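Local coordinates for protein induced by osmotic stress (Scheffersomyces stipitis, PDB 5YWN) that probably catalyses the NADPH-dependent reduction of ketones, haloketones among them, as a Rossmann-fold member of the dihydroflavonol-4-reductase subfamily, at residues Lys93-Pro98 / Val160-Gly165; Val126-Val131 / Thr189-Tyr194; Thr232-Asp237 / Leu260-Arg265; Thr118-Thr123 / Phe185-Val190. The protein carries 1 engineered substitution. All coordinates share one frame; numbering follows the deposited sequence.

Contact 1 (Lys93-Pro98 / Val160-Gly165); sequences KEILIP and VLAYFG. With NAP (NADP nicotinamide-adenine-dinucleotide phosphate), chain B.
I95 and L96 of helix 91-113 close on A162 of helix 159-181, a nearly parallel helix pair on one side of the Rossmann fold; Y163 and K167 of the second helix form the YxxxK pair characteristic of short-chain dehydrogenases/reductases, here of the extended type. The axes of the two short segments run 11° apart and approach to 8.4 Å, consistent with the small residues A162 and G165 at the interface. No hydrogen bond joins the two segments.

The apolar packing centres on the A162 methyl. I95 meets it with both of its outer carbons: CG2 lies 3.8 Å from A162 CB, and CD1 is equally near. CG2 stands anti to the backbone N of I95, with CG1 beside that N at chi1 -63°, and the methyl also rests against the helix backbone, 3.5 Å from A162 O. L96 comes in one residue later with its CD2 branch, which touches A162 O and reaches G165 C at 3.7 Å, lying along the backbone where G165 has no side chain. Y152 and S155 of helix 152-155 also meet L96.

Both helices also reach the cofactor. P98 places CB 3.7 Å from the adenine amino nitrogen N6A of NADP. Y163, whose ring meets F86 edge-to-face, starts out away from helix 91-113, and its OH reaches the nicotinamide end, 3.4 Å from NADP C6N.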
# COMPACT_ATOMS: atom_id res chain seq x y z
N LYS A 93 -5.38 11.13 -17.30
CA LYS A 93 -6.48 10.22 -17.37
C LYS A 93 -6.21 8.92 -16.64
O LYS A 93 -7.08 8.37 -16.10
CB LYS A 93 -6.90 9.96 -18.78
CG LYS A 93 -7.24 11.18 -19.58
CD LYS A 93 -8.27 10.84 -20.64
CE LYS A 93 -8.71 12.05 -21.46
NZ LYS A 93 -10.11 11.90 -21.97
N GLU A 94 -4.99 8.44 -16.71
CA GLU A 94 -4.67 7.18 -16.17
C GLU A 94 -4.04 7.12 -14.79
O GLU A 94 -4.04 6.10 -14.19
CB GLU A 94 -3.80 6.41 -17.16
CG GLU A 94 -4.40 6.22 -18.53
CD GLU A 94 -3.48 5.44 -19.44
OE1 GLU A 94 -3.00 5.98 -20.44
OE2 GLU A 94 -3.22 4.31 -19.11
N ILE A 95 -3.50 8.21 -14.33
CA ILE A 95 -2.91 8.21 -13.03
C ILE A 95 -3.52 9.25 -12.10
O ILE A 95 -4.02 8.93 -11.10
CB ILE A 95 -1.39 8.39 -13.14
CG1 ILE A 95 -0.76 7.23 -13.88
CG2 ILE A 95 -0.77 8.56 -11.78
CD1 ILE A 95 0.69 7.39 -14.19
N LEU A 96 -3.43 10.51 -12.46
CA LEU A 96 -3.85 11.57 -11.62
C LEU A 96 -5.34 11.65 -11.33
O LEU A 96 -5.69 11.67 -10.23
CB LEU A 96 -3.33 12.88 -12.13
CG LEU A 96 -1.83 13.13 -12.04
CD1 LEU A 96 -1.44 14.13 -13.08
CD2 LEU A 96 -1.39 13.60 -10.69
N ILE A 97 -6.18 11.64 -12.33
CA ILE A 97 -7.61 11.76 -12.12
C ILE A 97 -8.25 10.61 -11.33
O ILE A 97 -8.89 10.86 -10.39
CB ILE A 97 -8.32 12.01 -13.45
CG1 ILE A 97 -7.97 13.37 -13.97
CG2 ILE A 97 -9.81 11.91 -13.33
CD1 ILE A 97 -8.38 13.56 -15.38
N PRO A 98 -7.97 9.36 -11.63
CA PRO A 98 -8.53 8.28 -10.83
C PRO A 98 -8.12 8.34 -9.39
O PRO A 98 -8.93 8.05 -8.61
CB PRO A 98 -7.95 7.05 -11.47
CG PRO A 98 -7.72 7.43 -12.84
CD PRO A 98 -7.25 8.83 -12.77
N VAL A 160 6.11 8.28 -13.44
CA VAL A 160 6.55 8.25 -12.08
C VAL A 160 6.18 9.50 -11.30
O VAL A 160 5.67 9.38 -10.27
CB VAL A 160 8.07 7.98 -11.98
CG1 VAL A 160 8.58 8.14 -10.58
CG2 VAL A 160 8.40 6.60 -12.48
N LEU A 161 6.43 10.66 -11.87
CA LEU A 161 6.03 11.91 -11.28
C LEU A 161 4.54 12.02 -11.14
O LEU A 161 4.09 12.53 -10.21
CB LEU A 161 6.57 13.08 -12.04
CG LEU A 161 8.00 13.49 -11.77
CD1 LEU A 161 8.43 14.74 -12.47
CD2 LEU A 161 8.38 13.44 -10.33
N ALA A 162 3.80 11.49 -12.08
CA ALA A 162 2.39 11.43 -12.00
C ALA A 162 1.91 10.63 -10.79
O ALA A 162 1.06 11.04 -10.14
CB ALA A 162 1.82 10.90 -13.26
N TYR A 163 2.53 9.50 -10.51
CA TYR A 163 2.19 8.71 -9.33
C TYR A 163 2.45 9.49 -8.07
O TYR A 163 1.63 9.54 -7.26
CB TYR A 163 2.91 7.38 -9.26
CG TYR A 163 2.63 6.59 -8.01
CD1 TYR A 163 1.47 5.91 -7.86
CD2 TYR A 163 3.54 6.54 -7.00
CE1 TYR A 163 1.22 5.20 -6.72
CE2 TYR A 163 3.30 5.81 -5.86
CZ TYR A 163 2.13 5.16 -5.73
OH TYR A 163 1.91 4.48 -4.62
N PHE A 164 3.57 10.16 -7.99
CA PHE A 164 3.90 10.97 -6.85
C PHE A 164 2.84 12.04 -6.64
O PHE A 164 2.38 12.21 -5.58
CB PHE A 164 5.22 11.69 -7.10
CG PHE A 164 6.41 11.04 -6.50
CD1 PHE A 164 7.00 9.99 -7.10
CD2 PHE A 164 6.95 11.53 -5.36
CE1 PHE A 164 8.10 9.42 -6.56
CE2 PHE A 164 8.05 10.96 -4.81
CZ PHE A 164 8.63 9.90 -5.41
N GLY A 165 2.47 12.72 -7.69
CA GLY A 165 1.43 13.69 -7.65
C GLY A 165 0.08 13.11 -7.29
O GLY A 165 -0.57 13.67 -6.51
PA NAP B . -1.45 -2.98 -6.77
O1A NAP B . -1.05 -4.32 -6.21
O2A NAP B . -1.41 -2.74 -8.26
O5B NAP B . -2.94 -2.65 -6.24
C5B NAP B . -3.75 -1.70 -6.93
C4B NAP B . -5.20 -2.18 -6.95
O4B NAP B . -6.08 -1.07 -7.14
C3B NAP B . -5.44 -3.16 -8.08
O3B NAP B . -5.86 -4.43 -7.56
C2B NAP B . -6.53 -2.56 -8.95
O2B NAP B . -7.67 -3.42 -9.01
C1B NAP B . -6.89 -1.23 -8.30
N9A NAP B . -6.65 -0.12 -9.26
C8A NAP B . -5.44 0.26 -9.73
N7A NAP B . -5.57 1.31 -10.59
C5A NAP B . -6.88 1.62 -10.66
C6A NAP B . -7.70 2.62 -11.38
N6A NAP B . -7.13 3.53 -12.21
N1A NAP B . -9.03 2.60 -11.17
C2A NAP B . -9.62 1.71 -10.35
N3A NAP B . -8.93 0.78 -9.67
C4A NAP B . -7.58 0.68 -9.78
O3 NAP B . -0.56 -1.85 -6.04
PN NAP B . -0.07 -2.04 -4.52
O1N NAP B . 1.44 -2.07 -4.52
O2N NAP B . -0.85 -3.18 -3.91
O5D NAP B . -0.55 -0.67 -3.82
C5D NAP B . -1.71 -0.65 -2.99
C4D NAP B . -1.97 0.77 -2.50
O4D NAP B . -1.02 1.13 -1.49
C3D NAP B . -1.86 1.78 -3.63
O3D NAP B . -3.12 2.43 -3.85
C2D NAP B . -0.81 2.79 -3.19
O2D NAP B . -1.36 4.11 -3.15
C1D NAP B . -0.35 2.35 -1.81
N1N NAP B . 1.10 2.16 -1.80
C2N NAP B . 1.61 0.95 -2.07
C3N NAP B . 2.99 0.75 -2.07
C7N NAP B . 3.55 -0.61 -2.38
O7N NAP B . 4.74 -0.72 -2.62
N7N NAP B . 2.73 -1.66 -2.38
C4N NAP B . 3.84 1.81 -1.78
C5N NAP B . 3.28 3.05 -1.50
C6N NAP B . 1.90 3.20 -1.52
P2B NAP B . -7.79 -4.53 -10.16
O1X NAP B . -9.28 -4.73 -10.33
O2X NAP B . -7.11 -3.89 -11.35
O3X NAP B . -7.06 -5.72 -9.60

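Contact 2 (Val126-Val131 / Thr189-Tyr194); sequences VVAMSV and TVNPVY
V126 and N191 bring their backbones to 5.2 Å between CA atoms, where the turn 126-129 meets the end of strand 186-192. One backbone bond joins them, V126 N to P192 O at 3.0 Å; it is fairly straight, 161° at the hydrogen, although the donor stands above the carbonyl plane. Within the turn, M129 N bonds back to V126 O.

M129 reaches over N191 with its terminal methyl: CE lies 3.4 Å from N191 ND2 and 3.5 Å from N191 CB, while SD stays farther off. A bend at chi3 (144°) directs the methyl there. The N191 amide is held from other directions, since OD1 accepts from T189 OG1 at 2.8 Å in the carbonyl plane and ND2 donates to E171, which should fix the rotation of this buried group. Beside the backbone bond, V126 CB packs on V193 CG1 at 4.0 Å.

The contact lies at the C-terminal end of the parallel Rossmann sheet, where P192 and V193 belong to the NADP pocket. Helix 159-181 flanks it through K167 near A128 and E171 at N191, strand 258-261 meets M129 through R258 and L260, and strand 234-237 packs on V193 through T234 and I236.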
# COMPACT_ATOMS: atom_id res chain seq x y z
N VAL A 126 4.56 7.41 1.00
CA VAL A 126 5.66 8.29 1.28
C VAL A 126 5.84 9.32 0.17
O VAL A 126 6.29 10.34 0.43
CB VAL A 126 6.99 7.55 1.54
CG1 VAL A 126 7.54 6.95 0.28
CG2 VAL A 126 7.96 8.44 2.27
N VAL A 127 5.43 9.00 -1.03
CA VAL A 127 5.52 9.87 -2.18
C VAL A 127 4.67 11.12 -2.04
O VAL A 127 4.94 12.08 -2.68
CB VAL A 127 5.31 9.18 -3.52
CG1 VAL A 127 6.19 7.95 -3.62
CG2 VAL A 127 3.87 8.86 -3.78
N ALA A 128 3.67 11.07 -1.19
CA ALA A 128 2.90 12.22 -0.79
C ALA A 128 3.69 13.24 0.03
O ALA A 128 3.35 14.34 0.09
CB ALA A 128 1.60 11.84 -0.11
N MET A 129 4.73 12.77 0.68
CA MET A 129 5.49 13.51 1.62
C MET A 129 6.79 14.09 1.11
O MET A 129 7.45 14.79 1.79
CB MET A 129 5.79 12.62 2.79
CG MET A 129 4.62 11.86 3.35
SD MET A 129 5.05 10.74 4.64
CE MET A 129 3.66 10.88 5.69
N SER A 130 7.12 13.75 -0.10
CA SER A 130 8.41 13.93 -0.65
C SER A 130 8.48 14.03 -2.15
O SER A 130 7.52 13.86 -2.81
CB SER A 130 9.28 12.78 -0.23
OG SER A 130 10.59 13.20 -0.11
N VAL A 131 9.69 14.23 -2.64
CA VAL A 131 10.03 14.20 -4.04
C VAL A 131 11.15 13.23 -4.26
O VAL A 131 11.86 12.91 -3.36
CB VAL A 131 10.45 15.57 -4.56
CG1 VAL A 131 9.31 16.50 -4.54
CG2 VAL A 131 11.58 16.13 -3.74
N THR A 189 -4.76 8.37 7.65
CA THR A 189 -4.02 7.90 6.49
C THR A 189 -2.90 7.00 6.89
O THR A 189 -2.38 7.11 7.94
CB THR A 189 -3.46 9.03 5.56
OG1 THR A 189 -2.33 9.65 6.14
CG2 THR A 189 -4.50 10.05 5.22
N VAL A 190 -2.54 6.13 5.98
CA VAL A 190 -1.35 5.31 6.09
C VAL A 190 -0.40 5.61 4.93
O VAL A 190 -0.77 5.55 3.81
CB VAL A 190 -1.71 3.84 6.23
CG1 VAL A 190 -0.48 2.99 6.28
CG2 VAL A 190 -2.58 3.62 7.42
N ASN A 191 0.83 5.94 5.25
CA ASN A 191 1.81 6.43 4.29
C ASN A 191 3.05 5.51 4.23
O ASN A 191 4.02 5.69 4.89
CB ASN A 191 2.20 7.88 4.60
CG ASN A 191 1.04 8.83 4.57
OD1 ASN A 191 0.14 8.70 5.31
ND2 ASN A 191 1.08 9.76 3.70
N PRO A 192 2.94 4.45 3.46
CA PRO A 192 4.03 3.49 3.33
C PRO A 192 5.13 3.84 2.34
O PRO A 192 4.92 4.50 1.39
CB PRO A 192 3.33 2.21 2.89
CG PRO A 192 1.96 2.55 2.74
CD PRO A 192 1.78 4.00 2.73
N VAL A 193 6.28 3.27 2.60
CA VAL A 193 7.39 3.15 1.69
C VAL A 193 7.24 1.90 0.81
O VAL A 193 6.18 1.38 0.71
CB VAL A 193 8.75 3.19 2.43
CG1 VAL A 193 8.87 4.46 3.21
CG2 VAL A 193 8.92 1.98 3.30
N TYR A 194 8.31 1.43 0.19
CA TYR A 194 8.22 0.23 -0.61
C TYR A 194 7.73 -0.96 0.23
O TYR A 194 8.21 -1.22 1.29
CB TYR A 194 9.56 -0.16 -1.22
CG TYR A 194 10.06 0.67 -2.33
CD1 TYR A 194 9.46 0.63 -3.54
CD2 TYR A 194 11.13 1.48 -2.18
CE1 TYR A 194 9.90 1.37 -4.58
CE2 TYR A 194 11.59 2.25 -3.22
CZ TYR A 194 10.95 2.19 -4.42
OH TYR A 194 11.40 2.90 -5.46

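Contact 3 (Thr232-Asp237 / Leu260-Arg265); sequences TGTFID and LLSNTR
T264 O accepts a backbone hydrogen bond from F235 N at 3.2 Å, with 157° at the hydrogen. T234 OG1 lies 3.4 Å from the same T264 O and 3.2 Å from S262 OG. The backbone connection is completed by N263 N, which donates to F235 O at 3.0 Å. Here the donor is tilted 21° from the carbonyl plane.

These bonds join strand 234-237, which pairs in parallel with strand 194-196, to the chain leaving strand 258-261, the last strand of the seven-stranded Rossmann sheet. T234 and R265 form a single antiparallel, non-hydrogen-bonded pair with CA atoms 4.3 Å apart. Next to it G233 O receives a CA-H contact from R265, and R265 CG lies 3.5 Å from G233 O. At the backbone angles of G233 a CB would jam against the carbonyl O of T232.

The F235 side chain lies beside those of N263 and T264, all pointing the same way. Its CE1 is 3.8 Å from N263 ND2, with ring and amide planes 34° apart, and T264 O sits at the ring edge in its plane. F318 meets the same ring edge-to-face. At the other end I236 lays CG2 against L261 O at 3.4 Å, while its CD1 touches the CD1 methyl of L261, just before the strand gives way to helix 238-250.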
# COMPACT_ATOMS: atom_id res chain seq x y z
N THR A 232 17.16 0.31 -4.44
CA THR A 232 17.47 0.83 -3.14
C THR A 232 16.37 1.67 -2.55
O THR A 232 15.51 2.08 -3.23
CB THR A 232 18.83 1.55 -3.15
OG1 THR A 232 19.24 1.88 -1.83
CG2 THR A 232 18.80 2.77 -3.97
N GLY A 233 16.41 1.92 -1.26
CA GLY A 233 15.42 2.69 -0.56
C GLY A 233 15.12 2.22 0.84
O GLY A 233 15.91 1.59 1.46
N THR A 234 13.93 2.53 1.31
CA THR A 234 13.42 2.04 2.55
C THR A 234 12.26 1.08 2.30
O THR A 234 11.54 1.22 1.37
CB THR A 234 13.07 3.20 3.51
OG1 THR A 234 13.06 2.75 4.83
CG2 THR A 234 11.81 3.72 3.27
N PHE A 235 12.10 0.11 3.16
CA PHE A 235 11.07 -0.90 3.06
C PHE A 235 10.12 -0.91 4.24
O PHE A 235 10.48 -0.52 5.29
CB PHE A 235 11.67 -2.32 2.76
CG PHE A 235 11.60 -3.29 3.91
CD1 PHE A 235 12.39 -3.11 4.99
CD2 PHE A 235 10.64 -4.21 3.97
CE1 PHE A 235 12.30 -3.93 6.07
CE2 PHE A 235 10.54 -5.03 5.02
CZ PHE A 235 11.38 -4.89 6.08
N ILE A 236 8.98 -1.50 4.01
CA ILE A 236 8.08 -1.92 5.04
C ILE A 236 7.38 -3.21 4.65
O ILE A 236 7.00 -3.37 3.55
CB ILE A 236 7.10 -0.80 5.44
CG1 ILE A 236 6.23 -1.19 6.61
CG2 ILE A 236 6.27 -0.33 4.28
CD1 ILE A 236 6.89 -1.22 7.94
N ASP A 237 7.26 -4.12 5.59
CA ASP A 237 6.57 -5.38 5.38
C ASP A 237 5.05 -5.22 5.22
O ASP A 237 4.42 -4.50 5.89
CB ASP A 237 6.90 -6.42 6.43
CG ASP A 237 6.32 -7.76 6.12
OD1 ASP A 237 5.14 -7.95 6.23
OD2 ASP A 237 7.05 -8.62 5.74
N LEU A 260 3.30 7.26 9.04
CA LEU A 260 4.43 6.99 8.19
C LEU A 260 4.92 5.58 8.48
O LEU A 260 5.37 5.32 9.53
CB LEU A 260 5.54 7.98 8.48
CG LEU A 260 6.95 7.90 7.90
CD1 LEU A 260 6.95 7.90 6.39
CD2 LEU A 260 7.87 8.98 8.42
N LEU A 261 4.80 4.71 7.51
CA LEU A 261 5.14 3.31 7.66
C LEU A 261 6.42 2.98 6.93
O LEU A 261 6.42 2.70 5.78
CB LEU A 261 3.99 2.43 7.20
CG LEU A 261 2.89 2.00 8.16
CD1 LEU A 261 3.32 0.82 9.00
CD2 LEU A 261 2.50 3.14 9.06
N SER A 262 7.50 3.08 7.66
CA SER A 262 8.84 2.93 7.16
C SER A 262 9.76 2.21 8.14
O SER A 262 9.78 2.52 9.28
CB SER A 262 9.39 4.32 6.86
OG SER A 262 10.57 4.23 6.21
N ASN A 263 10.52 1.25 7.67
CA ASN A 263 11.40 0.52 8.49
C ASN A 263 12.88 0.80 8.19
O ASN A 263 13.33 1.84 8.49
CB ASN A 263 11.07 -0.97 8.50
CG ASN A 263 11.73 -1.72 9.66
OD1 ASN A 263 12.34 -1.16 10.50
ND2 ASN A 263 11.58 -2.99 9.66
N THR A 264 13.58 -0.11 7.58
CA THR A 264 15.00 0.08 7.36
C THR A 264 15.39 0.23 5.87
O THR A 264 14.71 -0.18 5.01
CB THR A 264 15.83 -1.04 8.02
OG1 THR A 264 15.43 -2.30 7.52
CG2 THR A 264 15.65 -1.05 9.50
N ARG A 265 16.53 0.87 5.67
CA ARG A 265 17.20 1.00 4.41
C ARG A 265 17.83 -0.28 3.91
O ARG A 265 18.33 -1.04 4.66
CB ARG A 265 18.26 2.09 4.47
CG ARG A 265 17.73 3.33 3.82
CD ARG A 265 18.57 4.54 3.98
NE ARG A 265 17.77 5.68 4.26
CZ ARG A 265 17.08 6.33 3.37
NH1 ARG A 265 17.02 5.96 2.14
NH2 ARG A 265 16.43 7.37 3.75

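Contact 4 (Thr118-Thr123 / Phe185-Val190); sequences TRVVYT and FALSTV. With NAP (NADP nicotinamide-adenine-dinucleotide phosphate), chain B.
V120 and F185 meet where strands 119-123 and 186-192 begin their course side by side in the parallel Rossmann sheet. V120 CG2 sits over one face of the F185 ring, 3.6 Å from its centroid and 17° off the normal, a CH-pi contact. The ring reaches this place because F185 CG lies between its own backbone N and carbonyl carbon (chi1 58°). On the same side V120 CG1 touches L187 CD1 at 3.9 Å, and the edge of the Y122 ring meets the CG2 methyl of T189.

Five backbone hydrogen bonds alternate between the strands, from A186 N to T118 O through to V190 N to Y122 O. The straightest is V120 N to A186 O, 3.0 Å with 173° at the hydrogen. CA-H contacts supplement them, such as V121 CA to S188 O at 3.2 Å.

The other side carries R119, A186, V121, S188, T123 and V190, and V121 CG1 packs there on V190 CG2. In R119 the bend at chi2 brings CD to A186 CB, and the bend at chi3 turns NE toward a water; NE donates to it at 2.7 Å, and the water also lies 3.1 Å from A186 O, while NH2 is held by the K251 and A248 carbonyls. S188 OG bonds to A248 O as well.

Farther out, helix 91-113 covers F185 and V120 with L107 and I110, and helix 238-250 covers V121 and V190 with H245. T123 OG1 bonds to H245, and K167 donates to T123 O. At this end of the strand T123 CG2 lies 3.3 Å from the ribose oxygen O4D of NADP.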
# COMPACT_ATOMS: atom_id res chain seq x y z
N THR A 118 -18.31 5.49 10.60
CA THR A 118 -17.48 6.10 11.59
C THR A 118 -15.98 6.41 11.27
O THR A 118 -15.41 7.29 11.80
CB THR A 118 -17.59 5.33 12.90
OG1 THR A 118 -16.95 4.09 12.74
CG2 THR A 118 -19.03 5.07 13.23
N ARG A 119 -15.37 5.54 10.51
CA ARG A 119 -13.96 5.63 10.20
C ARG A 119 -13.66 5.39 8.73
O ARG A 119 -14.20 4.54 8.14
CB ARG A 119 -13.12 4.74 11.09
CG ARG A 119 -13.24 5.00 12.56
CD ARG A 119 -12.46 6.21 12.99
NE ARG A 119 -11.08 5.91 13.17
CZ ARG A 119 -10.55 5.58 14.32
NH1 ARG A 119 -11.27 5.56 15.38
NH2 ARG A 119 -9.30 5.28 14.39
N VAL A 120 -12.79 6.22 8.19
CA VAL A 120 -12.24 6.08 6.90
C VAL A 120 -10.70 6.14 6.96
O VAL A 120 -10.14 6.99 7.63
CB VAL A 120 -12.76 7.13 5.94
CG1 VAL A 120 -12.03 7.07 4.62
CG2 VAL A 120 -14.27 7.08 5.80
N VAL A 121 -10.07 5.23 6.26
CA VAL A 121 -8.64 5.20 6.14
C VAL A 121 -8.27 5.31 4.69
O VAL A 121 -8.71 4.55 3.88
CB VAL A 121 -8.01 3.92 6.71
CG1 VAL A 121 -6.52 3.97 6.68
CG2 VAL A 121 -8.53 3.56 8.05
N TYR A 122 -7.44 6.27 4.37
CA TYR A 122 -6.94 6.40 3.05
C TYR A 122 -5.52 5.86 2.95
O TYR A 122 -4.69 6.23 3.71
CB TYR A 122 -6.99 7.83 2.59
CG TYR A 122 -6.38 8.04 1.26
CD1 TYR A 122 -6.94 7.49 0.15
CD2 TYR A 122 -5.20 8.70 1.13
CE1 TYR A 122 -6.40 7.64 -1.07
CE2 TYR A 122 -4.63 8.85 -0.09
CZ TYR A 122 -5.24 8.30 -1.18
OH TYR A 122 -4.70 8.40 -2.37
N THR A 123 -5.27 5.00 1.99
CA THR A 123 -3.96 4.47 1.77
C THR A 123 -3.15 5.47 0.90
O THR A 123 -3.31 5.55 -0.25
CB THR A 123 -3.93 3.07 1.11
OG1 THR A 123 -4.79 2.16 1.75
CG2 THR A 123 -2.51 2.51 1.05
N PHE A 185 -17.61 10.64 9.73
CA PHE A 185 -16.44 9.84 9.98
C PHE A 185 -15.20 10.63 10.34
O PHE A 185 -15.07 11.72 9.96
CB PHE A 185 -16.14 8.94 8.80
CG PHE A 185 -15.92 9.67 7.51
CD1 PHE A 185 -14.72 10.22 7.20
CD2 PHE A 185 -16.92 9.76 6.61
CE1 PHE A 185 -14.53 10.86 6.01
CE2 PHE A 185 -16.74 10.40 5.42
CZ PHE A 185 -15.55 10.96 5.11
N ALA A 186 -14.32 10.01 11.08
CA ALA A 186 -12.97 10.45 11.25
C ALA A 186 -12.01 9.81 10.20
O ALA A 186 -12.13 8.67 9.85
CB ALA A 186 -12.49 10.17 12.63
N LEU A 187 -11.07 10.58 9.75
CA LEU A 187 -10.17 10.14 8.74
C LEU A 187 -8.80 9.90 9.30
O LEU A 187 -8.35 10.60 10.15
CB LEU A 187 -10.07 11.14 7.60
CG LEU A 187 -9.04 10.94 6.48
CD1 LEU A 187 -9.29 9.69 5.69
CD2 LEU A 187 -8.96 12.14 5.54
N SER A 188 -8.15 8.92 8.76
CA SER A 188 -6.76 8.70 9.00
C SER A 188 -6.06 8.18 7.75
O SER A 188 -6.70 7.66 6.91
CB SER A 188 -6.58 7.80 10.20
OG SER A 188 -7.07 6.54 9.98
N THR A 189 -4.76 8.37 7.65
CA THR A 189 -4.02 7.90 6.49
C THR A 189 -2.90 7.00 6.89
O THR A 189 -2.38 7.11 7.94
CB THR A 189 -3.46 9.03 5.56
OG1 THR A 189 -2.33 9.65 6.14
CG2 THR A 189 -4.50 10.05 5.22
N VAL A 190 -2.54 6.13 5.98
CA VAL A 190 -1.35 5.31 6.09
C VAL A 190 -0.40 5.61 4.93
O VAL A 190 -0.77 5.55 3.81
CB VAL A 190 -1.71 3.84 6.23
CG1 VAL A 190 -0.48 2.99 6.28
CG2 VAL A 190 -2.58 3.62 7.42
PA NAP B . -1.45 -2.98 -6.77
O1A NAP B . -1.05 -4.32 -6.21
O2A NAP B . -1.41 -2.74 -8.26
O5B NAP B . -2.94 -2.65 -6.24
C5B NAP B . -3.75 -1.70 -6.93
C4B NAP B . -5.20 -2.18 -6.95
O4B NAP B . -6.08 -1.07 -7.14
C3B NAP B . -5.44 -3.16 -8.08
O3B NAP B . -5.86 -4.43 -7.56
C2B NAP B . -6.53 -2.56 -8.95
O2B NAP B . -7.67 -3.42 -9.01
C1B NAP B . -6.89 -1.23 -8.30
N9A NAP B . -6.65 -0.12 -9.26
C8A NAP B . -5.44 0.26 -9.73
N7A NAP B . -5.57 1.31 -10.59
C5A NAP B . -6.88 1.62 -10.66
C6A NAP B . -7.70 2.62 -11.38
N6A NAP B . -7.13 3.53 -12.21
N1A NAP B . -9.03 2.60 -11.17
C2A NAP B . -9.62 1.71 -10.35
N3A NAP B . -8.93 0.78 -9.67
C4A NAP B . -7.58 0.68 -9.78
O3 NAP B . -0.56 -1.85 -6.04
PN NAP B . -0.07 -2.04 -4.52
O1N NAP B . 1.44 -2.07 -4.52
O2N NAP B . -0.85 -3.18 -3.91
O5D NAP B . -0.55 -0.67 -3.82
C5D NAP B . -1.71 -0.65 -2.99
C4D NAP B . -1.97 0.77 -2.50
O4D NAP B . -1.02 1.13 -1.49
C3D NAP B . -1.86 1.78 -3.63
O3D NAP B . -3.12 2.43 -3.85
C2D NAP B . -0.81 2.79 -3.19
O2D NAP B . -1.36 4.11 -3.15
C1D NAP B . -0.35 2.35 -1.81
N1N NAP B . 1.10 2.16 -1.80
C2N NAP B . 1.61 0.95 -2.07
C3N NAP B . 2.99 0.75 -2.07
C7N NAP B . 3.55 -0.61 -2.38
O7N NAP B . 4.74 -0.72 -2.62
N7N NAP B . 2.73 -1.66 -2.38
C4N NAP B . 3.84 1.81 -1.78
C5N NAP B . 3.28 3.05 -1.50
C6N NAP B . 1.90 3.20 -1.52
P2B NAP B . -7.79 -4.53 -10.16
O1X NAP B . -9.28 -4.73 -10.33
O2X NAP B . -7.11 -3.89 -11.35
O3X NAP B . -7.06 -5.72 -9.60
O HOH W 1 -9.86 6.80 10.89

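In the fold
From the N terminus, helix 91-113 opens contact 1 and strand 119-123 opens contact 4, followed by the turn at 126-131 that opens contact 2. Helix 159-181 then closes contact 1, and strand 186-192 closes contacts 4 and 2 in turn, so contact 1 crosses both, while 4 and 2 end on the same strand and share T189 and V190. Contact 3 follows in series, closing the excursion from 234-237 to the chain after strand 258-261. Contacts 1 and 2 touch through F164 and V127; contacts 2 and 3 touch at V193 and T234, and 3 and 4 where L261 packs on V190. Together they connect helices 91-113 and 159-181, the Rossmann sheet and the small strand pair around NADP.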